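Local coordinates for protein tyrosinase (Burkholderia thailandensis, PDB 5ZRD) that probably catalyses the copper-dependent hydroxylation of monophenols to catechols and their oxidation to quinones, and works at acidic pH, at residues A[14-18]-A[130-135]; A[33-37]-A[145-149]; A[235-240]-A[460-464]; A[425-431]-A[484-490]. All coordinates share one frame; numbering follows the deposited sequence.

Interaction 1. Residues A[14-18]-A[130-135]; sequences VRDLQ and PSILTQ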
loop_
_atom_site.group_PDB
_atom_site.type_symbol
_atom_site.label_atom_id
_atom_site.label_comp_id
_atom_site.label_asym_id
_atom_site.label_seq_id
_atom_site.Cartn_x
_atom_site.Cartn_y
_atom_site.Cartn_z
ATOM N N VAL A 14 -26.234 -42.219 8.074
ATOM C CA VAL A 14 -25.635 -42.405 9.389
ATOM C C VAL A 14 -26.674 -43.014 10.334
ATOM O O VAL A 14 -26.348 -43.836 11.188
ATOM C CB VAL A 14 -25.035 -41.098 9.952
ATOM C CG1 VAL A 14 -25.962 -40.391 10.921
ATOM C CG2 VAL A 14 -23.709 -41.369 10.646
ATOM N N ARG A 15 -27.914 -42.616 10.177
ATOM C CA ARG A 15 -28.948 -43.125 11.018
ATOM C C ARG A 15 -29.082 -44.635 10.791
ATOM O O ARG A 15 -29.310 -45.391 11.756
ATOM C CB ARG A 15 -30.272 -42.425 10.733
ATOM C CG ARG A 15 -31.484 -43.132 11.312
ATOM C CD ARG A 15 -31.473 -43.115 12.818
ATOM N NE ARG A 15 -32.747 -43.583 13.333
ATOM C CZ ARG A 15 -32.905 -44.167 14.513
ATOM N NH1 ARG A 15 -34.015 -44.840 14.758
ATOM N NH2 ARG A 15 -31.953 -44.102 15.425
ATOM N N ASP A 16 -28.960 -45.059 9.532
ATOM C CA ASP A 16 -29.041 -46.473 9.198
ATOM C C ASP A 16 -27.862 -47.248 9.827
ATOM O O ASP A 16 -28.063 -48.391 10.247
ATOM C CB ASP A 16 -29.103 -46.656 7.657
ATOM C CG ASP A 16 -29.159 -48.115 7.217
ATOM O OD1 ASP A 16 -30.118 -48.791 7.627
ATOM O OD2 ASP A 16 -28.258 -48.560 6.453
ATOM N N LEU A 17 -26.656 -46.651 9.874
ATOM C CA LEU A 17 -25.488 -47.323 10.456
ATOM C C LEU A 17 -25.682 -47.502 11.972
ATOM O O LEU A 17 -25.175 -48.460 12.554
ATOM C CB LEU A 17 -24.222 -46.522 10.149
ATOM C CG LEU A 17 -23.838 -46.392 8.667
ATOM C CD1 LEU A 17 -22.399 -45.932 8.501
ATOM C CD2 LEU A 17 -24.030 -47.695 7.905
ATOM N N GLN A 18 -26.425 -46.597 12.608
ATOM C CA GLN A 18 -26.577 -46.612 14.043
ATOM C C GLN A 18 -27.628 -47.653 14.424
ATOM O O GLN A 18 -27.602 -48.176 15.521
ATOM C CB GLN A 18 -26.988 -45.239 14.572
ATOM C CG GLN A 18 -26.779 -45.075 16.076
ATOM C CD GLN A 18 -27.123 -43.697 16.604
ATOM O OE1 GLN A 18 -27.228 -43.495 17.807
ATOM N NE2 GLN A 18 -27.304 -42.728 15.721
ATOM N N PRO A 130 -29.105 -37.529 14.867
ATOM C CA PRO A 130 -28.799 -38.881 15.371
ATOM C C PRO A 130 -27.804 -38.822 16.536
ATOM O O PRO A 130 -26.825 -38.085 16.426
ATOM C CB PRO A 130 -28.182 -39.597 14.151
ATOM C CG PRO A 130 -28.907 -38.977 12.987
ATOM C CD PRO A 130 -29.077 -37.519 13.396
ATOM N N SER A 131 -28.028 -39.602 17.600
ATOM C CA SER A 131 -27.193 -39.476 18.834
ATOM C C SER A 131 -25.739 -39.912 18.577
ATOM O O SER A 131 -24.854 -39.501 19.314
ATOM C CB SER A 131 -27.777 -40.234 19.982
ATOM O OG SER A 131 -27.857 -41.614 19.653
ATOM N N ILE A 132 -25.445 -40.681 17.531
ATOM C CA ILE A 132 -24.022 -41.044 17.294
ATOM C C ILE A 132 -23.215 -39.768 17.045
ATOM O O ILE A 132 -22.042 -39.763 17.342
ATOM C CB ILE A 132 -23.830 -42.069 16.153
ATOM C CG1 ILE A 132 -22.364 -42.471 15.959
ATOM C CG2 ILE A 132 -24.404 -41.547 14.846
ATOM C CD1 ILE A 132 -21.710 -43.037 17.186
ATOM N N LEU A 133 -23.828 -38.716 16.489
ATOM C CA LEU A 133 -23.131 -37.431 16.203
ATOM C C LEU A 133 -23.114 -36.522 17.438
ATOM O O LEU A 133 -22.401 -35.535 17.419
ATOM C CB LEU A 133 -23.830 -36.686 15.059
ATOM C CG LEU A 133 -23.940 -37.411 13.719
ATOM C CD1 LEU A 133 -24.532 -36.488 12.655
ATOM C CD2 LEU A 133 -22.592 -37.941 13.277
ATOM N N THR A 134 -23.912 -36.788 18.464
ATOM C CA THR A 134 -23.931 -35.878 19.642
ATOM C C THR A 134 -23.429 -36.540 20.939
ATOM O O THR A 134 -22.990 -35.820 21.829
ATOM C CB THR A 134 -25.335 -35.328 19.892
ATOM O OG1 THR A 134 -26.239 -36.413 20.131
ATOM C CG2 THR A 134 -25.810 -34.507 18.713
ATOM N N GLN A 135 -23.477 -37.868 21.057
ATOM C CA GLN A 135 -23.210 -38.532 22.348
ATOM C C GLN A 135 -21.730 -38.400 22.737
ATOM O O GLN A 135 -20.839 -38.259 21.866
ATOM C CB GLN A 135 -23.637 -40.002 22.309
ATOM C CG GLN A 135 -22.677 -40.862 21.504
ATOM C CD GLN A 135 -23.266 -42.202 21.141
ATOM O OE1 GLN A 135 -24.443 -42.298 20.819
ATOM N NE2 GLN A 135 -22.444 -43.241 21.191
#

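Interaction 2. Residues A[33-37]-A[145-149]; sequences VRAWV and IDNPL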
loop_
_atom_site.group_PDB
_atom_site.type_symbol
_atom_site.label_atom_id
_atom_site.label_comp_id
_atom_site.label_asym_id
_atom_site.label_seq_id
_atom_site.Cartn_x
_atom_site.Cartn_y
_atom_site.Cartn_z
ATOM N N VAL A 33 -16.049 -44.721 13.183
ATOM C CA VAL A 33 -15.499 -44.095 14.390
ATOM C C VAL A 33 -13.982 -44.309 14.429
ATOM O O VAL A 33 -13.229 -43.359 14.660
ATOM C CB VAL A 33 -16.194 -44.583 15.675
ATOM C CG1 VAL A 33 -15.401 -44.200 16.916
ATOM C CG2 VAL A 33 -17.617 -44.043 15.790
ATOM N N ARG A 34 -13.533 -45.533 14.154
ATOM C CA ARG A 34 -12.107 -45.839 14.235
ATOM C C ARG A 34 -11.343 -44.962 13.251
ATOM O O ARG A 34 -10.261 -44.538 13.568
ATOM C CB ARG A 34 -11.828 -47.326 13.973
ATOM C CG ARG A 34 -10.346 -47.686 13.867
ATOM C CD ARG A 34 -10.092 -49.160 13.566
ATOM N NE ARG A 34 -10.402 -49.976 14.728
ATOM C CZ ARG A 34 -11.471 -50.756 14.862
ATOM N NH1 ARG A 34 -11.653 -51.391 16.010
ATOM N NH2 ARG A 34 -12.347 -50.906 13.871
ATOM N N ALA A 35 -11.906 -44.725 12.062
ATOM C CA ALA A 35 -11.262 -43.877 11.026
ATOM C C ALA A 35 -11.180 -42.417 11.489
ATOM O O ALA A 35 -10.186 -41.714 11.241
ATOM C CB ALA A 35 -12.043 -43.975 9.735
ATOM N N TRP A 36 -12.244 -41.954 12.140
ATOM C CA TRP A 36 -12.295 -40.589 12.602
ATOM C C TRP A 36 -11.305 -40.407 13.766
ATOM O O TRP A 36 -10.589 -39.377 13.843
ATOM C CB TRP A 36 -13.729 -40.214 12.995
ATOM C CG TRP A 36 -14.523 -39.625 11.879
ATOM C CD1 TRP A 36 -15.363 -40.262 11.007
ATOM C CD2 TRP A 36 -14.551 -38.242 11.519
ATOM N NE1 TRP A 36 -15.908 -39.365 10.126
ATOM C CE2 TRP A 36 -15.414 -38.123 10.410
ATOM C CE3 TRP A 36 -13.917 -37.106 12.021
ATOM C CZ2 TRP A 36 -15.671 -36.899 9.816
ATOM C CZ3 TRP A 36 -14.165 -35.896 11.431
ATOM C CH2 TRP A 36 -15.032 -35.801 10.346
ATOM N N VAL A 37 -11.230 -41.403 14.663
ATOM C CA VAL A 37 -10.186 -41.354 15.716
ATOM C C VAL A 37 -8.810 -41.234 15.043
ATOM O O VAL A 37 -8.010 -40.348 15.348
ATOM C CB VAL A 37 -10.273 -42.574 16.657
ATOM C CG1 VAL A 37 -9.109 -42.596 17.639
ATOM C CG2 VAL A 37 -11.598 -42.610 17.410
ATOM N N ILE A 145 -14.274 -44.677 24.718
ATOM C CA ILE A 145 -13.522 -43.485 24.274
ATOM C C ILE A 145 -14.478 -42.302 24.199
ATOM O O ILE A 145 -15.688 -42.485 24.178
ATOM C CB ILE A 145 -12.818 -43.707 22.920
ATOM C CG1 ILE A 145 -13.821 -43.927 21.780
ATOM C CG2 ILE A 145 -11.815 -44.854 23.041
ATOM C CD1 ILE A 145 -13.209 -43.911 20.407
ATOM N N ASP A 146 -13.887 -41.115 24.131
ATOM C CA ASP A 146 -14.589 -39.904 23.695
ATOM C C ASP A 146 -15.038 -40.111 22.215
ATOM O O ASP A 146 -14.245 -40.566 21.370
ATOM C CB ASP A 146 -13.651 -38.684 23.807
ATOM C CG ASP A 146 -13.237 -38.366 25.271
ATOM O OD1 ASP A 146 -13.907 -38.820 26.221
ATOM O OD2 ASP A 146 -12.242 -37.643 25.474
ATOM N N ASN A 147 -16.307 -39.831 21.930
ATOM C CA ASN A 147 -16.841 -39.864 20.583
ATOM C C ASN A 147 -16.112 -38.807 19.742
ATOM O O ASN A 147 -16.261 -37.642 19.990
ATOM C CB ASN A 147 -18.344 -39.582 20.610
ATOM C CG ASN A 147 -18.985 -39.554 19.235
ATOM O OD1 ASN A 147 -18.352 -39.891 18.245
ATOM N ND2 ASN A 147 -20.237 -39.152 19.161
ATOM N N PRO A 148 -15.309 -39.208 18.751
ATOM C CA PRO A 148 -14.623 -38.201 17.951
ATOM C C PRO A 148 -15.549 -37.304 17.106
ATOM O O PRO A 148 -15.090 -36.288 16.594
ATOM C CB PRO A 148 -13.760 -39.022 16.984
ATOM C CG PRO A 148 -14.598 -40.229 16.733
ATOM C CD PRO A 148 -15.303 -40.497 18.049
ATOM N N LEU A 149 -16.826 -37.671 16.971
ATOM C CA LEU A 149 -17.782 -36.969 16.086
ATOM C C LEU A 149 -18.521 -35.826 16.816
ATOM O O LEU A 149 -19.087 -34.976 16.126
ATOM C CB LEU A 149 -18.800 -37.983 15.550
ATOM C CG LEU A 149 -18.237 -39.301 15.017
ATOM C CD1 LEU A 149 -19.377 -40.210 14.512
ATOM C CD2 LEU A 149 -17.239 -39.022 13.918
#

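Interaction 3. Residues A[235-240]-A[460-464]; sequences NGVYAK and YLGHK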
loop_
_atom_site.group_PDB
_atom_site.type_symbol
_atom_site.label_atom_id
_atom_site.label_comp_id
_atom_site.label_asym_id
_atom_site.label_seq_id
_atom_site.Cartn_x
_atom_site.Cartn_y
_atom_site.Cartn_z
ATOM N N ASN A 235 -42.464 -23.491 4.729
ATOM C CA ASN A 235 -41.415 -22.503 5.015
ATOM C C ASN A 235 -40.125 -23.095 5.584
ATOM O O ASN A 235 -39.151 -22.347 5.723
ATOM C CB ASN A 235 -41.823 -21.565 6.139
ATOM C CG ASN A 235 -43.154 -20.951 5.837
ATOM O OD1 ASN A 235 -44.098 -21.169 6.596
ATOM N ND2 ASN A 235 -43.237 -20.293 4.689
ATOM N N GLY A 236 -40.154 -24.344 6.024
ATOM C CA GLY A 236 -39.045 -24.916 6.768
ATOM C C GLY A 236 -37.899 -25.378 5.862
ATOM O O GLY A 236 -37.945 -25.220 4.654
ATOM N N VAL A 237 -36.859 -25.943 6.473
ATOM C CA VAL A 237 -35.723 -26.418 5.716
ATOM C C VAL A 237 -36.133 -27.640 4.899
ATOM O O VAL A 237 -35.587 -27.852 3.833
ATOM C CB VAL A 237 -34.520 -26.748 6.615
ATOM C CG1 VAL A 237 -33.341 -27.225 5.770
ATOM C CG2 VAL A 237 -34.150 -25.542 7.466
ATOM N N TYR A 238 -37.106 -28.408 5.378
ATOM C CA TYR A 238 -37.555 -29.555 4.623
ATOM C C TYR A 238 -38.090 -29.126 3.249
ATOM O O TYR A 238 -37.632 -29.631 2.158
ATOM C CB TYR A 238 -38.601 -30.335 5.420
ATOM C CG TYR A 238 -39.183 -31.520 4.697
ATOM C CD1 TYR A 238 -40.247 -31.379 3.816
ATOM C CD2 TYR A 238 -38.663 -32.792 4.888
ATOM C CE1 TYR A 238 -40.786 -32.484 3.158
ATOM C CE2 TYR A 238 -39.189 -33.899 4.235
ATOM C CZ TYR A 238 -40.258 -33.747 3.371
ATOM O OH TYR A 238 -40.763 -34.845 2.739
ATOM N N ALA A 239 -39.044 -28.200 3.296
ATOM C CA ALA A 239 -39.593 -27.600 2.073
ATOM C C ALA A 239 -38.481 -27.002 1.201
ATOM O O ALA A 239 -38.574 -27.075 -0.014
ATOM C CB ALA A 239 -40.591 -26.522 2.417
ATOM N N LYS A 240 -37.511 -26.312 1.809
ATOM C CA LYS A 240 -36.500 -25.640 1.006
ATOM C C LYS A 240 -35.630 -26.674 0.261
ATOM O O LYS A 240 -35.266 -26.469 -0.881
ATOM C CB LYS A 240 -35.663 -24.726 1.903
ATOM C CG LYS A 240 -36.249 -23.351 2.195
ATOM C CD LYS A 240 -35.143 -22.321 2.394
ATOM C CE LYS A 240 -35.633 -20.916 2.700
ATOM N NZ LYS A 240 -35.900 -20.148 1.459
ATOM N N TYR A 460 -46.687 -15.288 8.102
ATOM C CA TYR A 460 -45.263 -15.576 8.069
ATOM C C TYR A 460 -44.904 -15.990 6.648
ATOM O O TYR A 460 -45.426 -16.972 6.183
ATOM C CB TYR A 460 -44.877 -16.633 9.113
ATOM C CG TYR A 460 -43.413 -16.988 9.070
ATOM C CD1 TYR A 460 -42.439 -16.004 8.994
ATOM C CD2 TYR A 460 -43.009 -18.315 9.012
ATOM C CE1 TYR A 460 -41.098 -16.333 8.892
ATOM C CE2 TYR A 460 -41.672 -18.660 8.943
ATOM C CZ TYR A 460 -40.711 -17.667 8.863
ATOM O OH TYR A 460 -39.396 -18.032 8.800
ATOM N N LEU A 461 -44.055 -15.221 5.961
ATOM C CA LEU A 461 -43.751 -15.495 4.518
ATOM C C LEU A 461 -42.514 -16.387 4.336
ATOM O O LEU A 461 -42.315 -16.930 3.259
ATOM C CB LEU A 461 -43.527 -14.154 3.841
ATOM C CG LEU A 461 -44.658 -13.137 4.020
ATOM C CD1 LEU A 461 -44.363 -11.866 3.248
ATOM C CD2 LEU A 461 -45.990 -13.725 3.577
ATOM N N GLY A 462 -41.665 -16.494 5.362
ATOM C CA GLY A 462 -40.518 -17.387 5.329
ATOM C C GLY A 462 -39.239 -16.741 5.847
ATOM O O GLY A 462 -39.274 -15.623 6.360
ATOM N N HIS A 463 -38.127 -17.500 5.746
ATOM C CA HIS A 463 -36.791 -17.088 6.175
ATOM C C HIS A 463 -35.789 -17.134 4.995
ATOM O O HIS A 463 -35.999 -17.772 3.976
ATOM C CB HIS A 463 -36.311 -17.959 7.330
ATOM C CG HIS A 463 -35.971 -19.357 6.911
ATOM N ND1 HIS A 463 -36.872 -20.396 6.995
ATOM C CD2 HIS A 463 -34.852 -19.874 6.364
ATOM C CE1 HIS A 463 -36.307 -21.505 6.545
ATOM N NE2 HIS A 463 -35.073 -21.210 6.145
ATOM N N LYS A 464 -34.700 -16.407 5.170
ATOM C CA LYS A 464 -33.532 -16.465 4.337
ATOM C C LYS A 464 -32.316 -16.396 5.260
ATOM O O LYS A 464 -32.174 -15.459 6.023
ATOM C CB LYS A 464 -33.492 -15.308 3.342
ATOM C CG LYS A 464 -32.278 -15.248 2.409
ATOM C CD LYS A 464 -32.321 -13.970 1.586
ATOM C CE LYS A 464 -31.117 -13.733 0.697
ATOM N NZ LYS A 464 -31.276 -14.474 -0.570
HETATM O O HOH W 1 -38.750 -20.129 4.345
HETATM O O HOH W 2 -37.862 -17.801 1.237
#

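Interaction 4. Residues A[425-431]-A[484-490]; sequences KKLTVTG and IVAHFPL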
loop_
_atom_site.group_PDB
_atom_site.type_symbol
_atom_site.label_atom_id
_atom_site.label_comp_id
_atom_site.label_asym_id
_atom_site.label_seq_id
_atom_site.Cartn_x
_atom_site.Cartn_y
_atom_site.Cartn_z
ATOM N N LYS A 425 -47.964 -14.492 -6.096
ATOM C CA LYS A 425 -47.012 -13.394 -6.318
ATOM C C LYS A 425 -45.788 -13.545 -5.400
ATOM O O LYS A 425 -45.768 -14.391 -4.474
ATOM C CB LYS A 425 -47.658 -12.041 -6.009
ATOM C CG LYS A 425 -48.755 -11.624 -6.957
ATOM C CD LYS A 425 -49.565 -10.409 -6.535
ATOM C CE LYS A 425 -50.009 -9.599 -7.734
ATOM N NZ LYS A 425 -51.012 -8.566 -7.389
ATOM N N LYS A 426 -44.771 -12.703 -5.640
ATOM C CA LYS A 426 -43.614 -12.753 -4.800
ATOM C C LYS A 426 -43.275 -11.366 -4.275
ATOM O O LYS A 426 -43.536 -10.388 -4.932
ATOM C CB LYS A 426 -42.448 -13.431 -5.521
ATOM C CG LYS A 426 -41.701 -12.626 -6.567
ATOM C CD LYS A 426 -40.513 -13.400 -7.151
ATOM C CE LYS A 426 -40.380 -13.154 -8.630
ATOM N NZ LYS A 426 -39.552 -14.178 -9.305
ATOM N N LEU A 427 -42.671 -11.353 -3.083
ATOM C CA LEU A 427 -42.203 -10.137 -2.411
ATOM C C LEU A 427 -40.698 -9.979 -2.646
ATOM O O LEU A 427 -39.933 -10.893 -2.347
ATOM C CB LEU A 427 -42.471 -10.263 -0.905
ATOM C CG LEU A 427 -42.166 -9.010 -0.089
ATOM C CD1 LEU A 427 -43.138 -7.882 -0.408
ATOM C CD2 LEU A 427 -42.208 -9.300 1.405
ATOM N N THR A 428 -40.274 -8.817 -3.122
ATOM C CA THR A 428 -38.885 -8.512 -3.212
ATOM C C THR A 428 -38.569 -7.494 -2.106
ATOM O O THR A 428 -39.203 -6.454 -2.004
ATOM C CB THR A 428 -38.515 -7.983 -4.610
ATOM O OG1 THR A 428 -38.834 -8.906 -5.660
ATOM C CG2 THR A 428 -37.041 -7.645 -4.708
ATOM N N VAL A 429 -37.584 -7.815 -1.291
ATOM C CA VAL A 429 -37.140 -6.956 -0.219
ATOM C C VAL A 429 -35.768 -6.402 -0.599
ATOM O O VAL A 429 -34.849 -7.169 -0.862
ATOM C CB VAL A 429 -37.073 -7.666 1.152
ATOM C CG1 VAL A 429 -36.721 -6.678 2.263
ATOM C CG2 VAL A 429 -38.371 -8.384 1.487
ATOM N N THR A 430 -35.669 -5.076 -0.608
ATOM C CA THR A 430 -34.402 -4.385 -0.832
ATOM C C THR A 430 -34.212 -3.321 0.251
ATOM O O THR A 430 -34.907 -2.345 0.291
ATOM C CB THR A 430 -34.300 -3.799 -2.250
ATOM O OG1 THR A 430 -35.360 -2.884 -2.528
ATOM C CG2 THR A 430 -34.293 -4.878 -3.313
ATOM N N GLY A 431 -33.302 -3.582 1.165
ATOM C CA GLY A 431 -32.651 -2.535 1.929
ATOM C C GLY A 431 -31.199 -2.483 1.514
ATOM O O GLY A 431 -30.319 -2.770 2.318
ATOM N N ILE A 484 -28.629 -5.868 0.157
ATOM C CA ILE A 484 -29.653 -6.759 0.699
ATOM C C ILE A 484 -30.737 -6.915 -0.386
ATOM O O ILE A 484 -31.439 -5.963 -0.717
ATOM C CB ILE A 484 -30.239 -6.241 2.035
ATOM C CG1 ILE A 484 -29.166 -5.850 3.061
ATOM C CG2 ILE A 484 -31.221 -7.250 2.620
ATOM C CD1 ILE A 484 -28.621 -6.997 3.890
ATOM N N VAL A 485 -30.850 -8.090 -0.979
ATOM C CA VAL A 485 -31.988 -8.374 -1.860
ATOM C C VAL A 485 -32.491 -9.780 -1.525
ATOM O O VAL A 485 -31.721 -10.686 -1.473
ATOM C CB VAL A 485 -31.632 -8.204 -3.349
ATOM C CG1 VAL A 485 -30.265 -8.747 -3.654
ATOM C CG2 VAL A 485 -32.663 -8.842 -4.250
ATOM N N ALA A 486 -33.772 -9.917 -1.216
ATOM C CA ALA A 486 -34.317 -11.187 -0.776
ATOM C C ALA A 486 -35.715 -11.332 -1.372
ATOM O O ALA A 486 -36.430 -10.339 -1.438
ATOM C CB ALA A 486 -34.358 -11.252 0.733
ATOM N N HIS A 487 -36.079 -12.535 -1.818
ATOM C CA HIS A 487 -37.411 -12.765 -2.325
ATOM C C HIS A 487 -38.156 -13.739 -1.412
ATOM O O HIS A 487 -37.546 -14.631 -0.824
ATOM C CB HIS A 487 -37.396 -13.352 -3.732
ATOM C CG HIS A 487 -36.505 -12.637 -4.677
ATOM N ND1 HIS A 487 -36.948 -11.575 -5.440
ATOM C CD2 HIS A 487 -35.209 -12.826 -4.990
ATOM C CE1 HIS A 487 -35.947 -11.158 -6.208
ATOM N NE2 HIS A 487 -34.874 -11.904 -5.931
ATOM N N PHE A 488 -39.484 -13.574 -1.338
ATOM C CA PHE A 488 -40.312 -14.447 -0.503
ATOM C C PHE A 488 -41.602 -14.724 -1.252
ATOM O O PHE A 488 -42.127 -13.837 -1.903
ATOM C CB PHE A 488 -40.598 -13.843 0.873
ATOM C CG PHE A 488 -39.376 -13.497 1.694
ATOM C CD1 PHE A 488 -38.803 -14.417 2.555
ATOM C CD2 PHE A 488 -38.811 -12.243 1.627
ATOM C CE1 PHE A 488 -37.698 -14.093 3.322
ATOM C CE2 PHE A 488 -37.687 -11.925 2.379
ATOM C CZ PHE A 488 -37.121 -12.853 3.216
ATOM N N PRO A 489 -42.068 -15.972 -1.194
ATOM C CA PRO A 489 -43.425 -16.217 -1.666
ATOM C C PRO A 489 -44.433 -15.462 -0.783
ATOM O O PRO A 489 -44.184 -15.231 0.402
ATOM C CB PRO A 489 -43.591 -17.741 -1.563
ATOM C CG PRO A 489 -42.718 -18.100 -0.378
ATOM C CD PRO A 489 -41.537 -17.162 -0.520
ATOM N N LEU A 490 -45.544 -15.088 -1.387
ATOM C CA LEU A 490 -46.735 -14.550 -0.682
ATOM C C LEU A 490 -47.846 -15.615 -0.629
ATOM O O LEU A 490 -48.995 -15.302 -0.331
ATOM C CB LEU A 490 -47.195 -13.280 -1.412
ATOM C CG LEU A 490 -46.278 -12.065 -1.233
ATOM C CD1 LEU A 490 -46.451 -11.066 -2.356
ATOM C CD2 LEU A 490 -46.532 -11.396 0.107
#

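Interaction 1. Residues A[14-18]-A[130-135]
The terminal amide of Gln18 has Ile132 over one of its faces, CB standing 3.7 Å from CD and well above the amide plane, while Pro130 and Ser131 border its outer end. This joins the N-terminal helix 14-22 to the loop between helix 122-127 and strand 137-140, which belongs to the tyrosinase central domain. The Gln18 side chain reaches the loop because CG is anti to the backbone N (chi1 -163°) and the chain stays extended beyond it. Ser131 OG is 2.7 Å from the Gln18 atom modelled as OE1; the amide is probably turned over, so neither polar end is assigned to the hydroxyl. The loop is coiled by its own backbone bonds: Leu133 N donates to Pro130 O at 3.1 Å, and Ser131 O accepts from both Thr134 N and Gln135 N. Arg15, one turn before Gln18, directs its charge elsewhere, in a cation-pi contact with Tyr123. Beyond the amide the interface is apolar. Phe318 of helix 315-334, the helix that carries the copper ligand His320, touches both Val14 and Leu133. The two branches of Val14 divide the loop, CG1 lying 3.9 Å from Pro130 CG and CG2 lying 4.3 Å from Ile132 CG2.

Interaction 2. Residues A[33-37]-A[145-149]
Val37 and Pro148 bring the backbones nearest, their CA atoms 5.9 Å apart, where helix 27-41 passes the chain leaving strand 143-146. The Pro148 ring fits against three helix side chains: its CG lies 3.8 Å from Trp36 CB and 3.9 Å from Val37 CG2, and its CD faces Val33 CG1. Ile145 reaches Val37 tip to tip, CD1 to CG2 at 3.6 Å. On the indole, a methyl comes down over one face: Leu149 CD2 is 3.6 Å from the centroid of the five-membered ring of Trp36 and 17° off its normal, a CH-pi contact. An Asx turn shapes the chain that delivers these groups, in a part of the tyrosinase central domain. Leu149 N donates to Asn147 OD1 at 3.0 Å and 162°, approaching from above the carbonyl plane. Asn147 ND2 in turn gives hydrogen bonds to Ile132 O and Gln135 O, so both ends of this buried amide are used and its rotation is fixed. Trp36 also meets Phe50 edge-to-face and Phe318 with planes about 25° apart. Its side chain is about 10 Å from that of the copper ligand His320, with Leu101 and Leu105 of helix 90-108 also against it.

Interaction 3. Residues A[235-240]-A[460-464]
Lys240 lays its aliphatic end over a face of the His463 imidazole, joining helix 237-244 of the tyrosinase central domain to strand 456-466, an outermost strand of the mixed four-stranded sheet. Lys240 CE sits 3.9 Å from the centroid of the His463 ring and 30° off its normal, a CH-pi contact. The ring projects to the helix with CG between the backbone N and the carbonyl carbon (chi1 71°). Asn235, just before the N-cap residue Gly236, runs past Tyr460 in the opposite direction; its OD1 lies 3.9 Å from Tyr460 CD2, with amide and ring planes 59° apart. Two waters supply polar links. One donates to Asn235 O at 2.6 Å and accepts from His463 N; the other accepts from Lys240 NZ at 3.1 Å and gives a weak bond to His463 O. The second shell fixes the imidazole, for both its nitrogens are hydrogen-bonded: NE2 to Asp279 OD2 and ND1 to Tyr289 OH. Asp279 belongs to helix 274-285, which also carries the copper ligands His277 and His281, and Trp219 packs edge-to-face with His463. The Tyr289 hydroxyl has a further partner, Tyr460 OH, which lies in the plane of the His463 ring, at its edge.

Interaction 4. Residues A[425-431]-A[484-490]
A three-stranded antiparallel sheet has strand 426-430 at its centre, and this contact is its pairing with strand 485-489; strand 531-534 lies along the other edge of 426-430. The short strand axes approach to 4.6 Å, with 159° between their N-to-C directions, close to antiparallel. Two hydrogen-bonded pairs set the register: Leu427 with Phe488, whose Leu427 N to Phe488 O bond is 2.8 Å at 174°, and Val429 with Ala486, whose Val429 N to Ala486 O bond is equally short. The return bonds, from Phe488 N and Ala486 N, are more bent but stay in the carbonyl plane of their acceptors. Past the end of the strands, Leu490 N still donates to Lys425 O at 3.2 Å.

On the face with Thr428 and His487, these side chains lie side by side and point the same way. Thr428 OG1 meets the imidazole at its edge, hydrogen-bonded to His487 ND1 at 3.3 Å. His487 NE2 is bonded to Ser260 O of helix 256-265. Lys426, on this face, gives its ammonium to carbonyls of Asn263, Asn266 and Gly268, while Arg344 of the second subunit packs on Thr428.

The other face is apolar. Val429 CG2 touches the rim of the Phe488 ring at CE2, 3.7 Å away, and Leu490 CG lies 4.2 Å from Leu427 CB. Here Ala486 and Phe488 pack on Met443 and Ala445 of strand 441-450, so the central-to-edge strand pair of this three-stranded antiparallel sheet lays its apolar face, with Leu427 and Val429, toward the neighbouring mixed sheet.

The contacts form two clusters. Interactions 1 and 2, centres 12 Å apart, touch where the loop after helix 122-127 and the chain after strand 143-146 meet; their segments alternate along the sequence, so consecutive helices 14-22 and 27-41 receive successive parts of one region. Interactions 3 and 4, centres 13 Å apart, also interleave and touch through consecutive strands 456-466 and 485-489, which belong to different sheets. The clusters lie in series along the chain, and interactions 2 and 4, whose centres are about 44 Å apart, flank its centre. Strand 456-466, which interaction 3 holds to the central domain, runs on in sequence to Leu467 of the oxygen pocket, so this contact probably fixes the approach to that residue.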